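PDB 5IB9: aminopeptidase from Aneurinibacillus sp. AM-1, which probably removes amino-terminal residues from peptides as a zinc-dependent metalloaminopeptidase of family M28, here caught with the inhibitor bestatin and zinc bound. Local coordinates for residues H7-R12 with A252-K257; S256-D261 with A395-A400; G296-D301 with N321-L326; A328-R333 with A389-S394. All coordinates share one frame; numbering follows the deposited sequence.

Interaction 1 of 4, residues H7-R12 with A252-K257; sequences HQITKR and ARVMSK
Apolar packing, continued by the side chain of an arginine, joins the N-terminal segment 7-12 to the C-terminal end of helix 238-256, at a partly buried place on the periphery of the chain. Arg12 and Val254 approach most closely in backbone, and Val254 spreads both methyls against the first segment. Its CG2 lies 3.8 Å from Arg12 CB, while its CG1 meets CD1 of Ile9 at 3.7 Å, the two side chains crossing at about a right angle. Ile9 CD1 also touches the methyl CE of Met255 at 3.7 Å; Met255 starts out away from the N-terminal segment, and the bend at chi2 (-70°) brings its thioether end back to the isoleucine. Arg12 runs extended from CG to NE and passes obliquely over the base of Lys257, with NE 3.7 Å from Lys257 CB. Its NH1 bonds to Gln8 twice, to the backbone O at 2.9 Å and to the side-chain OE1 at 2.8 Å, both acceptors lying in the guanidinium plane, which should hold that group against turning. An alanine at Arg12 is likely to leave Gln8 OE1 without this donor and to uncover the aliphatic base of Lys257. Arg253 NH2 comes within 2.8 Å of Arg12 O, at the guanidinium edge but at a poor angle for bonding; its salt bridge is to Glu250. Leu258 packs here too, beside a helix-on-helix packing in which the short N-terminal helix lies against helices 238-256 and 382-400.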
loop_
_atom_site.group_PDB
_atom_site.type_symbol
_atom_site.label_atom_id
_atom_site.label_comp_id
_atom_site.label_asym_id
_atom_site.label_seq_id
_atom_site.Cartn_x
_atom_site.Cartn_y
_atom_site.Cartn_z
ATOM N N HIS A 7 -35.196 20.100 -7.894
ATOM C CA HIS A 7 -35.033 21.524 -8.168
ATOM C C HIS A 7 -33.962 22.198 -7.265
ATOM O O HIS A 7 -33.272 23.130 -7.708
ATOM C CB HIS A 7 -36.401 22.241 -8.067
ATOM C CG HIS A 7 -37.310 22.034 -9.255
ATOM N ND1 HIS A 7 -38.519 22.696 -9.410
ATOM C CD2 HIS A 7 -37.191 21.238 -10.355
ATOM C CE1 HIS A 7 -39.103 22.310 -10.533
ATOM N NE2 HIS A 7 -38.328 21.410 -11.118
ATOM N N GLN A 8 -33.772 21.648 -6.056
ATOM C CA GLN A 8 -32.706 22.188 -5.157
ATOM C C GLN A 8 -31.328 22.001 -5.793
ATOM O O GLN A 8 -30.445 22.827 -5.623
ATOM C CB GLN A 8 -32.715 21.481 -3.804
ATOM C CG GLN A 8 -33.990 21.724 -2.999
ATOM C CD GLN A 8 -34.205 23.234 -2.668
ATOM O OE1 GLN A 8 -33.351 24.072 -2.885
ATOM N NE2 GLN A 8 -35.384 23.561 -2.212
ATOM N N ILE A 9 -31.185 20.993 -6.657
ATOM C CA ILE A 9 -29.904 20.792 -7.355
ATOM C C ILE A 9 -29.893 21.492 -8.727
ATOM O O ILE A 9 -29.017 22.254 -9.035
ATOM C CB ILE A 9 -29.708 19.278 -7.598
ATOM C CG1 ILE A 9 -29.766 18.460 -6.269
ATOM C CG2 ILE A 9 -28.492 19.040 -8.465
ATOM C CD1 ILE A 9 -28.667 18.927 -5.304
ATOM N N THR A 10 -30.993 21.322 -9.519
ATOM C CA THR A 10 -30.938 21.804 -10.901
ATOM C C THR A 10 -31.009 23.333 -11.030
ATOM O O THR A 10 -30.564 23.847 -12.051
ATOM C CB THR A 10 -32.044 21.144 -11.786
ATOM O OG1 THR A 10 -33.315 21.488 -11.244
ATOM C CG2 THR A 10 -31.942 19.579 -11.670
ATOM N N LYS A 11 -31.564 23.979 -10.000
ATOM C CA LYS A 11 -31.543 25.444 -10.080
ATOM C C LYS A 11 -30.187 26.066 -9.729
ATOM O O LYS A 11 -29.959 27.274 -9.920
ATOM C CB LYS A 11 -32.530 26.028 -9.141
ATOM C CG LYS A 11 -32.198 25.956 -7.646
ATOM C CD LYS A 11 -33.346 26.668 -6.859
ATOM C CE LYS A 11 -33.242 26.521 -5.400
ATOM N NZ LYS A 11 -34.373 27.292 -4.749
ATOM N N ARG A 12 -29.276 25.276 -9.193
ATOM C CA ARG A 12 -27.997 25.735 -8.685
ATOM C C ARG A 12 -26.792 25.258 -9.476
ATOM O O ARG A 12 -25.697 25.768 -9.257
ATOM C CB ARG A 12 -27.812 25.203 -7.247
ATOM C CG ARG A 12 -28.807 25.723 -6.288
ATOM C CD ARG A 12 -28.289 25.506 -4.872
ATOM N NE ARG A 12 -29.027 26.422 -3.996
ATOM C CZ ARG A 12 -30.228 26.139 -3.537
ATOM N NH1 ARG A 12 -30.844 25.022 -3.819
ATOM N NH2 ARG A 12 -30.890 27.028 -2.726
ATOM N N ALA A 252 -20.056 19.834 -4.876
ATOM C CA ALA A 252 -19.772 20.195 -3.458
ATOM C C ALA A 252 -20.288 21.635 -3.172
ATOM O O ALA A 252 -20.792 21.816 -2.111
ATOM C CB ALA A 252 -18.273 20.182 -3.237
ATOM N N ARG A 253 -20.180 22.585 -4.101
ATOM C CA ARG A 253 -20.680 23.933 -3.850
ATOM C C ARG A 253 -22.163 23.868 -3.727
ATOM O O ARG A 253 -22.771 24.437 -2.784
ATOM C CB ARG A 253 -20.294 24.762 -5.013
ATOM C CG ARG A 253 -20.648 26.281 -4.755
ATOM C CD ARG A 253 -20.414 27.146 -6.000
ATOM N NE ARG A 253 -21.507 26.873 -6.920
ATOM C CZ ARG A 253 -22.753 27.297 -6.797
ATOM N NH1 ARG A 253 -23.041 28.161 -5.806
ATOM N NH2 ARG A 253 -23.696 26.858 -7.682
ATOM N N VAL A 254 -22.817 23.147 -4.631
ATOM C CA VAL A 254 -24.312 23.038 -4.531
ATOM C C VAL A 254 -24.745 22.469 -3.201
ATOM O O VAL A 254 -25.674 23.016 -2.561
ATOM C CB VAL A 254 -24.862 22.170 -5.707
ATOM C CG1 VAL A 254 -26.364 21.792 -5.455
ATOM C CG2 VAL A 254 -24.747 22.994 -6.987
ATOM N N MET A 255 -24.122 21.361 -2.741
ATOM C CA MET A 255 -24.591 20.702 -1.552
ATOM C C MET A 255 -24.261 21.590 -0.351
ATOM O O MET A 255 -24.958 21.462 0.698
ATOM C CB MET A 255 -23.929 19.334 -1.350
ATOM C CG MET A 255 -24.322 18.444 -2.502
ATOM S SD MET A 255 -26.095 18.008 -2.363
ATOM C CE MET A 255 -26.083 16.779 -3.695
ATOM N N SER A 256 -23.357 22.537 -0.484
ATOM C CA SER A 256 -23.041 23.409 0.692
ATOM C C SER A 256 -24.241 24.312 1.002
ATOM O O SER A 256 -24.333 24.866 2.133
ATOM C CB SER A 256 -21.796 24.249 0.497
ATOM O OG SER A 256 -21.983 25.334 -0.383
ATOM N N LYS A 257 -25.126 24.506 0.042
ATOM C CA LYS A 257 -26.353 25.307 0.233
ATOM C C LYS A 257 -27.524 24.587 0.837
ATOM O O LYS A 257 -28.599 25.186 0.983
ATOM C CB LYS A 257 -26.777 25.876 -1.143
ATOM C CG LYS A 257 -25.716 26.511 -2.043
ATOM C CD LYS A 257 -24.909 27.607 -1.350
ATOM C CE LYS A 257 -23.959 28.271 -2.297
ATOM N NZ LYS A 257 -23.139 29.340 -1.612
#

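Interaction 2 of 4, residues S256-D261 with A395-A400; sequences SKLKTD and AVYQAA
The loop that leads from helix 238-256 into strand 263-269 closes over the C-terminal end of helix 382-400, and Leu258, Thr260 and Asp261 make most of the loop's side of the contact. Asp261 N donates to the backbone O of Ala400 at 2.8 Å, with an N-H...O angle of 159°. The same oxygen receives a CA-H...O contact from Thr260 CA at 3.1 Å. Beside it, Thr260 CG2 rests on the Ala400 methyl, CB, at 4.0 Å. This is a helix-to-strand connection of the M28 peptidase domain, tied by its backbone to the last turn of another helix. Further back along the loop, Leu258 crosses Tyr397 at about a right angle, its CD1 4.0 Å from Tyr397 CE1. With CG anti to the backbone N (chi1 -172°), the tyrosine carries its ring out to the loop, where a water in the ring plane joins Tyr397 OH to Lys259 O, at 2.6 Å from each; the water donates to the carbonyl. Outside the two segments, Lys259 forms a salt bridge with Asp213, while Thr260 OG1 bonds to Lys210 NZ.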
loop_
_atom_site.group_PDB
_atom_site.type_symbol
_atom_site.label_atom_id
_atom_site.label_comp_id
_atom_site.label_asym_id
_atom_site.label_seq_id
_atom_site.Cartn_x
_atom_site.Cartn_y
_atom_site.Cartn_z
ATOM N N SER A 256 -23.357 22.537 -0.484
ATOM C CA SER A 256 -23.041 23.409 0.692
ATOM C C SER A 256 -24.241 24.312 1.002
ATOM O O SER A 256 -24.333 24.866 2.133
ATOM C CB SER A 256 -21.796 24.249 0.497
ATOM O OG SER A 256 -21.983 25.334 -0.383
ATOM N N LYS A 257 -25.126 24.506 0.042
ATOM C CA LYS A 257 -26.353 25.307 0.233
ATOM C C LYS A 257 -27.524 24.587 0.837
ATOM O O LYS A 257 -28.599 25.186 0.983
ATOM C CB LYS A 257 -26.777 25.876 -1.143
ATOM C CG LYS A 257 -25.716 26.511 -2.043
ATOM C CD LYS A 257 -24.909 27.607 -1.350
ATOM C CE LYS A 257 -23.959 28.271 -2.297
ATOM N NZ LYS A 257 -23.139 29.340 -1.612
ATOM N N LEU A 258 -27.414 23.291 1.102
ATOM C CA LEU A 258 -28.510 22.416 1.470
ATOM C C LEU A 258 -28.294 21.588 2.756
ATOM O O LEU A 258 -27.181 21.241 3.102
ATOM C CB LEU A 258 -28.830 21.404 0.303
ATOM C CG LEU A 258 -29.052 22.121 -1.014
ATOM C CD1 LEU A 258 -28.946 21.210 -2.234
ATOM C CD2 LEU A 258 -30.408 22.833 -1.058
ATOM N N LYS A 259 -29.356 21.348 3.508
ATOM C CA LYS A 259 -29.308 20.459 4.632
ATOM C C LYS A 259 -29.223 19.052 4.112
ATOM O O LYS A 259 -29.819 18.686 3.056
ATOM C CB LYS A 259 -30.582 20.621 5.433
ATOM C CG LYS A 259 -30.791 22.023 5.952
ATOM C CD LYS A 259 -29.678 22.556 6.864
ATOM C CE LYS A 259 -29.793 22.149 8.328
ATOM N NZ LYS A 259 -28.511 22.542 9.076
ATOM N N THR A 260 -28.419 18.229 4.810
ATOM C CA THR A 260 -28.233 16.838 4.434
ATOM C C THR A 260 -28.261 15.929 5.631
ATOM O O THR A 260 -27.800 16.312 6.735
ATOM C CB THR A 260 -26.869 16.635 3.677
ATOM O OG1 THR A 260 -25.804 17.157 4.512
ATOM C CG2 THR A 260 -26.914 17.342 2.264
ATOM N N ASP A 261 -28.710 14.689 5.446
ATOM C CA ASP A 261 -28.733 13.724 6.516
ATOM C C ASP A 261 -27.717 12.623 6.356
ATOM O O ASP A 261 -27.716 11.646 7.074
ATOM C CB ASP A 261 -30.179 13.132 6.746
ATOM C CG ASP A 261 -30.680 12.251 5.594
ATOM O OD1 ASP A 261 -29.906 11.992 4.590
ATOM O OD2 ASP A 261 -31.864 11.820 5.655
ATOM N N ALA A 395 -29.254 12.399 -8.004
ATOM C CA ALA A 395 -29.135 11.012 -7.510
ATOM C C ALA A 395 -28.576 11.030 -6.090
ATOM O O ALA A 395 -29.144 10.349 -5.210
ATOM C CB ALA A 395 -28.225 10.141 -8.403
ATOM N N VAL A 396 -27.528 11.830 -5.878
ATOM C CA VAL A 396 -26.950 11.902 -4.551
ATOM C C VAL A 396 -27.983 12.528 -3.559
ATOM O O VAL A 396 -28.175 12.026 -2.458
ATOM C CB VAL A 396 -25.685 12.701 -4.557
ATOM C CG1 VAL A 396 -25.204 13.099 -3.095
ATOM C CG2 VAL A 396 -24.548 11.911 -5.313
ATOM N N TYR A 397 -28.641 13.596 -4.021
ATOM C CA TYR A 397 -29.550 14.263 -3.067
ATOM C C TYR A 397 -30.773 13.456 -2.808
ATOM O O TYR A 397 -31.433 13.626 -1.760
ATOM C CB TYR A 397 -29.952 15.577 -3.723
ATOM C CG TYR A 397 -30.732 16.504 -2.829
ATOM C CD1 TYR A 397 -30.147 16.992 -1.666
ATOM C CD2 TYR A 397 -31.967 16.922 -3.200
ATOM C CE1 TYR A 397 -30.832 17.962 -0.836
ATOM C CE2 TYR A 397 -32.669 17.852 -2.365
ATOM C CZ TYR A 397 -32.113 18.323 -1.217
ATOM O OH TYR A 397 -32.874 19.256 -0.407
ATOM N N GLN A 398 -31.159 12.543 -3.721
ATOM C CA GLN A 398 -32.288 11.676 -3.409
ATOM C C GLN A 398 -32.014 10.936 -2.061
ATOM O O GLN A 398 -32.918 10.701 -1.265
ATOM C CB GLN A 398 -32.501 10.632 -4.487
ATOM C CG GLN A 398 -33.720 9.643 -4.249
ATOM C CD GLN A 398 -34.230 9.023 -5.512
ATOM O OE1 GLN A 398 -33.968 9.525 -6.635
ATOM N NE2 GLN A 398 -34.936 7.896 -5.379
ATOM N N ALA A 399 -30.748 10.552 -1.825
ATOM C CA ALA A 399 -30.388 9.939 -0.512
ATOM C C ALA A 399 -29.998 11.036 0.471
ATOM O O ALA A 399 -30.460 10.968 1.680
ATOM C CB ALA A 399 -29.169 8.931 -0.723
ATOM N N ALA A 400 -29.272 12.101 0.102
ATOM C CA ALA A 400 -28.689 12.970 1.114
ATOM C C ALA A 400 -29.718 13.957 1.660
ATOM O O ALA A 400 -29.483 14.578 2.730
ATOM C CB ALA A 400 -27.496 13.753 0.604
HETATM O O HOH W 1 -31.945 19.803 1.945
#

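Interaction 3 of 4, residues G296-D301 with N321-L326; sequences GMFQLD and NRVTDL. With ZN (zinc ion), chain C; BES (2-(3-amino-2-hydroxy-4-phenyl-butyrylamino)-4-methyl-pentanoic acid), chain H.
Phe298, on strand 294-300, presents one face of its ring to Val323 of helix 322-334. With CG anti to the carbonyl carbon (chi1 -63°), the ring swings toward the helix. Beyond CB, CG lies 4.0 Å from Val323 CG1, and CD1 and CE1 come nearer to the same methyl. CD2 lies under it as well, and CE2 is about equally far from both valine methyls. At the tip, CZ reaches Leu326 CD1 at 4.1 Å, the leucine lying at the ring edge. Val323 CG1 thus sits over the ring centre, 3.7 Å from the centroid and 10° off the normal, a CH-pi contact. A leucine in place of Phe298 lacks the flat face, and Val323 CG1 would probably be left without its aromatic partner. Val323 CG2 presses on the strand backbone, 3.5 Å from Gly296 CA; Gly296, without a side chain, lets the methyl come this close. Asn321 N-caps the helix, its OD1 accepting from Thr324 N at 3.1 Å, and Asn321 N donates to Thr324 OG1, completing a capping box. At the far end of the segment, Asp301 binds the active-site zinc through OD1 (2.1 Å) and OD2; His228 and Asp240 are further protein ligands, and the inhibitor also coordinates the metal. The strand runs parallel between strands 222-228 and 358-364, the segment 322-326 crosses strand 296-300 at 64°, and Ala395 and Val396 of helix 382-400 also touch Phe298.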
loop_
_atom_site.group_PDB
_atom_site.type_symbol
_atom_site.label_atom_id
_atom_site.label_comp_id
_atom_site.label_asym_id
_atom_site.label_seq_id
_atom_site.Cartn_x
_atom_site.Cartn_y
_atom_site.Cartn_z
ATOM N N GLY A 296 -22.842 4.334 -1.316
ATOM C CA GLY A 296 -22.610 4.454 -2.746
ATOM C C GLY A 296 -21.371 5.327 -3.023
ATOM O O GLY A 296 -21.071 6.271 -2.264
ATOM N N MET A 297 -20.718 5.014 -4.126
ATOM C CA MET A 297 -19.601 5.804 -4.599
ATOM C C MET A 297 -19.898 6.076 -6.074
ATOM O O MET A 297 -20.112 5.165 -6.895
ATOM C CB MET A 297 -18.221 5.070 -4.435
ATOM C CG MET A 297 -16.959 5.921 -4.827
ATOM S SD MET A 297 -16.652 5.787 -6.568
ATOM C CE MET A 297 -15.378 7.050 -6.654
ATOM N N PHE A 298 -19.998 7.377 -6.386
ATOM C CA PHE A 298 -20.232 7.936 -7.761
ATOM C C PHE A 298 -18.925 8.402 -8.311
ATOM O O PHE A 298 -18.334 9.312 -7.785
ATOM C CB PHE A 298 -21.201 9.095 -7.717
ATOM C CG PHE A 298 -22.594 8.749 -7.248
ATOM C CD1 PHE A 298 -23.665 8.854 -8.195
ATOM C CD2 PHE A 298 -22.895 8.377 -5.933
ATOM C CE1 PHE A 298 -24.952 8.573 -7.795
ATOM C CE2 PHE A 298 -24.223 8.086 -5.546
ATOM C CZ PHE A 298 -25.242 8.190 -6.461
ATOM N N GLN A 299 -18.418 7.784 -9.367
ATOM C CA GLN A 299 -17.194 8.208 -10.054
ATOM C C GLN A 299 -17.458 8.989 -11.345
ATOM O O GLN A 299 -18.289 8.544 -12.153
ATOM C CB GLN A 299 -16.333 6.983 -10.370
ATOM C CG GLN A 299 -15.105 7.337 -11.242
ATOM C CD GLN A 299 -14.011 8.145 -10.487
ATOM O OE1 GLN A 299 -14.119 8.422 -9.330
ATOM N NE2 GLN A 299 -12.903 8.440 -11.141
ATOM N N LEU A 300 -16.924 10.203 -11.434
ATOM C CA LEU A 300 -17.193 11.074 -12.646
ATOM C C LEU A 300 -15.885 11.131 -13.425
ATOM O O LEU A 300 -14.871 11.649 -12.959
ATOM C CB LEU A 300 -17.514 12.485 -12.088
ATOM C CG LEU A 300 -18.771 12.599 -11.185
ATOM C CD1 LEU A 300 -18.679 13.872 -10.460
ATOM C CD2 LEU A 300 -19.920 12.834 -12.237
ATOM N N ASP A 301 -15.926 10.518 -14.614
ATOM C CA ASP A 301 -14.676 10.510 -15.487
ATOM C C ASP A 301 -15.171 10.629 -16.927
ATOM O O ASP A 301 -15.872 9.721 -17.400
ATOM C CB ASP A 301 -14.005 9.195 -15.253
ATOM C CG ASP A 301 -12.502 9.150 -15.716
ATOM O OD1 ASP A 301 -12.085 10.103 -16.387
ATOM O OD2 ASP A 301 -11.691 8.284 -15.323
ATOM N N ASN A 321 -26.640 -1.667 -9.069
ATOM C CA ASN A 321 -26.449 -1.532 -7.625
ATOM C C ASN A 321 -27.104 -0.261 -7.146
ATOM O O ASN A 321 -27.820 0.387 -7.926
ATOM C CB ASN A 321 -24.974 -1.584 -7.219
ATOM C CG ASN A 321 -24.144 -0.523 -7.918
ATOM O OD1 ASN A 321 -24.594 0.609 -7.992
ATOM N ND2 ASN A 321 -22.937 -0.878 -8.437
ATOM N N ARG A 322 -26.968 0.114 -5.893
ATOM C CA ARG A 322 -27.687 1.279 -5.415
ATOM C C ARG A 322 -27.302 2.561 -6.176
ATOM O O ARG A 322 -28.113 3.406 -6.386
ATOM C CB ARG A 322 -27.462 1.431 -3.924
ATOM C CG ARG A 322 -28.223 2.678 -3.294
ATOM C CD ARG A 322 -27.952 2.886 -1.838
ATOM N NE ARG A 322 -28.407 1.765 -1.041
ATOM C CZ ARG A 322 -27.619 0.893 -0.482
ATOM N NH1 ARG A 322 -26.319 0.957 -0.600
ATOM N NH2 ARG A 322 -28.158 -0.068 0.177
ATOM N N VAL A 323 -26.050 2.639 -6.600
ATOM C CA VAL A 323 -25.655 3.887 -7.305
ATOM C C VAL A 323 -26.352 3.907 -8.691
ATOM O O VAL A 323 -26.811 4.976 -9.146
ATOM C CB VAL A 323 -24.115 3.908 -7.481
ATOM C CG1 VAL A 323 -23.652 5.109 -8.369
ATOM C CG2 VAL A 323 -23.459 4.089 -6.139
ATOM N N THR A 324 -26.357 2.794 -9.417
ATOM C CA THR A 324 -27.038 2.823 -10.721
ATOM C C THR A 324 -28.546 2.978 -10.517
ATOM O O THR A 324 -29.215 3.629 -11.384
ATOM C CB THR A 324 -26.758 1.648 -11.663
ATOM O OG1 THR A 324 -27.278 0.432 -11.049
ATOM C CG2 THR A 324 -25.265 1.531 -11.893
ATOM N N ASP A 325 -29.120 2.471 -9.418
ATOM C CA ASP A 325 -30.558 2.724 -9.178
ATOM C C ASP A 325 -30.852 4.202 -8.984
ATOM O O ASP A 325 -31.874 4.742 -9.475
ATOM C CB ASP A 325 -31.041 1.927 -7.947
ATOM C CG ASP A 325 -31.125 0.467 -8.173
ATOM O OD1 ASP A 325 -31.163 -0.023 -9.289
ATOM O OD2 ASP A 325 -31.204 -0.245 -7.123
ATOM N N LEU A 326 -29.974 4.907 -8.227
ATOM C CA LEU A 326 -30.206 6.337 -7.936
ATOM C C LEU A 326 -29.960 7.151 -9.244
ATOM O O LEU A 326 -30.713 8.076 -9.488
ATOM C CB LEU A 326 -29.248 6.850 -6.853
ATOM C CG LEU A 326 -29.655 6.397 -5.436
ATOM C CD1 LEU A 326 -28.389 6.581 -4.471
ATOM C CD2 LEU A 326 -30.996 7.054 -4.906
HETATM ZN ZN ZN C . -10.127 9.370 -16.630
HETATM N N2 BES H . -11.230 7.667 -18.204
HETATM C C1 BES H . -10.311 6.552 -18.439
HETATM C C6 BES H . -11.123 5.260 -18.447
HETATM C C7 BES H . -12.066 5.001 -19.617
HETATM C C8 BES H . -11.747 5.345 -20.955
HETATM C C12 BES H . -13.291 4.355 -19.340
HETATM C C9 BES H . -12.657 5.037 -21.988
HETATM C C11 BES H . -14.211 4.052 -20.382
HETATM C C10 BES H . -13.884 4.404 -21.701
HETATM C C2 BES H . -9.230 6.527 -17.353
HETATM O O2 BES H . -8.848 7.901 -17.311
HETATM C C3 BES H . -8.125 5.695 -17.908
HETATM O O3 BES H . -7.527 6.121 -18.891
HETATM N N1 BES H . -7.926 4.539 -17.377
HETATM C C4 BES H . -6.906 3.655 -17.947
HETATM C C13 BES H . -6.971 2.425 -17.058
HETATM C C14 BES H . -6.594 2.681 -15.595
HETATM C C15 BES H . -6.608 1.297 -14.957
HETATM C C16 BES H . -5.268 3.415 -15.387
HETATM C C5 BES H . -7.255 3.141 -19.338
HETATM O O1 BES H . -6.332 2.655 -20.056
HETATM O O4 BES H . -8.416 3.170 -19.785
#

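Interaction 4 of 4, residues A328-R333 with A389-S394; sequences AAASSR and ADIVGS. With ZN (zinc ion), chain D.
Ala330 of helix 322-334 fits against one turn of helix 382-400, its methyl CB lying 3.4 Å from the backbone O of Ile391 and 3.8 Å from Ser394 CB. This is the close part of the contact: a small residue lets the axes of segments 328-333 and 389-394 come to 8.3 Å, and the backbones are nearest at Ala330 and Ile391. To one side of it Ser331 OG is 4.0 Å from Ile391 CD1; that hydroxyl, anti to its own backbone N (chi1 -174°), bonds to Gly336 O. The side of Arg333, an exposed residue, is looser. Its NH2 stands 4.0 Å from Ser394 O, at the guanidinium edge, too far for a bond. The bend at chi3 (-60°) folds the chain back over its own helix, so that one guanidinium face looks onto Ala329 O and Ala330 CA, while its polar partners are Asp6, through a salt bridge, and Gln398. Ser394 OG turns back to its own helix and bonds to Asp390 O at 2.8 Å, an oxygen that also accepts from Ser394 N. The carboxylate end of Asp390 leads away from the contact: OD2 binds a zinc ion that Asp386 and waters also ligate, and OD1 bonds to Thr13 OG1. The segments cross at 131°, and helix 382-400 is covered further round by helix 6-10, which touches Asp390 and Ser394, and by helix 238-256, which meets Ala389 and Val392.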
loop_
_atom_site.group_PDB
_atom_site.type_symbol
_atom_site.label_atom_id
_atom_site.label_comp_id
_atom_site.label_asym_id
_atom_site.label_seq_id
_atom_site.Cartn_x
_atom_site.Cartn_y
_atom_site.Cartn_z
ATOM N N ALA A 328 -30.331 6.038 -12.315
ATOM C CA ALA A 328 -31.461 5.797 -13.213
ATOM C C ALA A 328 -32.655 6.516 -12.742
ATOM O O ALA A 328 -33.414 7.075 -13.589
ATOM C CB ALA A 328 -31.771 4.299 -13.353
ATOM N N ALA A 329 -32.944 6.573 -11.458
ATOM C CA ALA A 329 -34.129 7.251 -10.918
ATOM C C ALA A 329 -34.022 8.752 -11.247
ATOM O O ALA A 329 -34.906 9.312 -11.867
ATOM C CB ALA A 329 -34.233 7.139 -9.396
ATOM N N ALA A 330 -32.884 9.355 -10.962
ATOM C CA ALA A 330 -32.734 10.803 -11.203
ATOM C C ALA A 330 -32.835 11.023 -12.683
ATOM O O ALA A 330 -33.552 11.967 -13.076
ATOM C CB ALA A 330 -31.351 11.313 -10.673
ATOM N N SER A 331 -32.151 10.269 -13.518
ATOM C CA SER A 331 -32.318 10.499 -14.938
ATOM C C SER A 331 -33.758 10.379 -15.369
ATOM O O SER A 331 -34.203 11.147 -16.246
ATOM C CB SER A 331 -31.346 9.597 -15.714
ATOM O OG SER A 331 -31.440 9.947 -17.130
ATOM N N SER A 332 -34.498 9.420 -14.872
ATOM C CA SER A 332 -35.850 9.241 -15.379
ATOM C C SER A 332 -36.682 10.467 -15.113
ATOM O O SER A 332 -37.656 10.730 -15.891
ATOM C CB SER A 332 -36.363 7.942 -14.768
ATOM O OG SER A 332 -36.841 8.264 -13.458
ATOM N N ARG A 333 -36.344 11.246 -14.104
ATOM C CA ARG A 333 -37.134 12.454 -13.774
ATOM C C ARG A 333 -36.595 13.615 -14.590
ATOM O O ARG A 333 -37.398 14.557 -14.880
ATOM C CB ARG A 333 -36.972 12.839 -12.323
ATOM C CG ARG A 333 -37.535 11.716 -11.382
ATOM C CD ARG A 333 -37.593 12.120 -9.934
ATOM N NE ARG A 333 -36.276 12.471 -9.400
ATOM C CZ ARG A 333 -35.512 11.618 -8.691
ATOM N NH1 ARG A 333 -35.864 10.329 -8.530
ATOM N NH2 ARG A 333 -34.376 12.066 -8.217
ATOM N N ALA A 389 -24.034 17.063 -13.912
ATOM C CA ALA A 389 -24.179 17.567 -12.579
ATOM C C ALA A 389 -25.641 17.485 -12.118
ATOM O O ALA A 389 -25.876 17.119 -10.940
ATOM C CB ALA A 389 -23.689 19.071 -12.591
ATOM N N ASP A 390 -26.635 17.791 -12.997
ATOM C CA ASP A 390 -28.028 17.663 -12.501
ATOM C C ASP A 390 -28.354 16.236 -12.152
ATOM O O ASP A 390 -29.012 15.966 -11.173
ATOM C CB ASP A 390 -28.952 18.166 -13.652
ATOM C CG ASP A 390 -28.892 19.606 -13.856
ATOM O OD1 ASP A 390 -28.475 20.358 -12.994
ATOM O OD2 ASP A 390 -29.295 19.992 -14.972
ATOM N N ILE A 391 -27.980 15.253 -13.002
ATOM C CA ILE A 391 -28.344 13.850 -12.774
ATOM C C ILE A 391 -27.601 13.270 -11.511
ATOM O O ILE A 391 -28.224 12.643 -10.617
ATOM C CB ILE A 391 -28.108 13.038 -13.990
ATOM C CG1 ILE A 391 -29.160 13.334 -15.098
ATOM C CG2 ILE A 391 -28.132 11.530 -13.702
ATOM C CD1 ILE A 391 -28.777 12.871 -16.519
ATOM N N VAL A 392 -26.274 13.462 -11.470
ATOM C CA VAL A 392 -25.478 12.900 -10.370
ATOM C C VAL A 392 -25.905 13.651 -9.079
ATOM O O VAL A 392 -26.041 13.036 -8.050
ATOM C CB VAL A 392 -23.998 12.927 -10.699
ATOM C CG1 VAL A 392 -23.149 12.556 -9.432
ATOM C CG2 VAL A 392 -23.719 11.917 -11.754
ATOM N N GLY A 393 -26.012 14.956 -9.189
ATOM C CA GLY A 393 -26.383 15.660 -7.943
ATOM C C GLY A 393 -27.766 15.267 -7.457
ATOM O O GLY A 393 -27.959 15.173 -6.235
ATOM N N SER A 394 -28.746 15.149 -8.376
ATOM C CA SER A 394 -30.101 14.687 -7.935
ATOM C C SER A 394 -30.122 13.273 -7.422
ATOM O O SER A 394 -30.877 13.006 -6.478
ATOM C CB SER A 394 -31.104 14.804 -9.085
ATOM O OG SER A 394 -31.162 16.233 -9.406
HETATM ZN ZN ZN D . -29.389 21.847 -15.572
HETATM O O HOH W 2 -29.391 23.323 -14.486
HETATM O O HOH W 3 -30.685 22.082 -17.206
HETATM O O HOH W 4 -31.637 21.704 -16.402
#

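How the interactions relate
Helix 382-400 ties the set together: interactions 2 and 4 both use it, and interactions 1 and 3 touch it. Interactions 1 and 2 lie about 9 Å apart, centre to centre, and share Ser256 and Lys257, where helix 238-256 gives way to its loop. Along the chain interaction 1 closes before interaction 3 opens, and 3 before 4. Interactions 3 and 4 share helix 322-334, their centres about 11 Å apart, and both fall within the part of the chain spanned by interaction 2. Interactions 1 and 3 are farthest apart, about 18 Å between centres, and do not touch. The N-terminal segment is thereby joined, through layered helices, to the strand that ends at the zinc-binding Asp301.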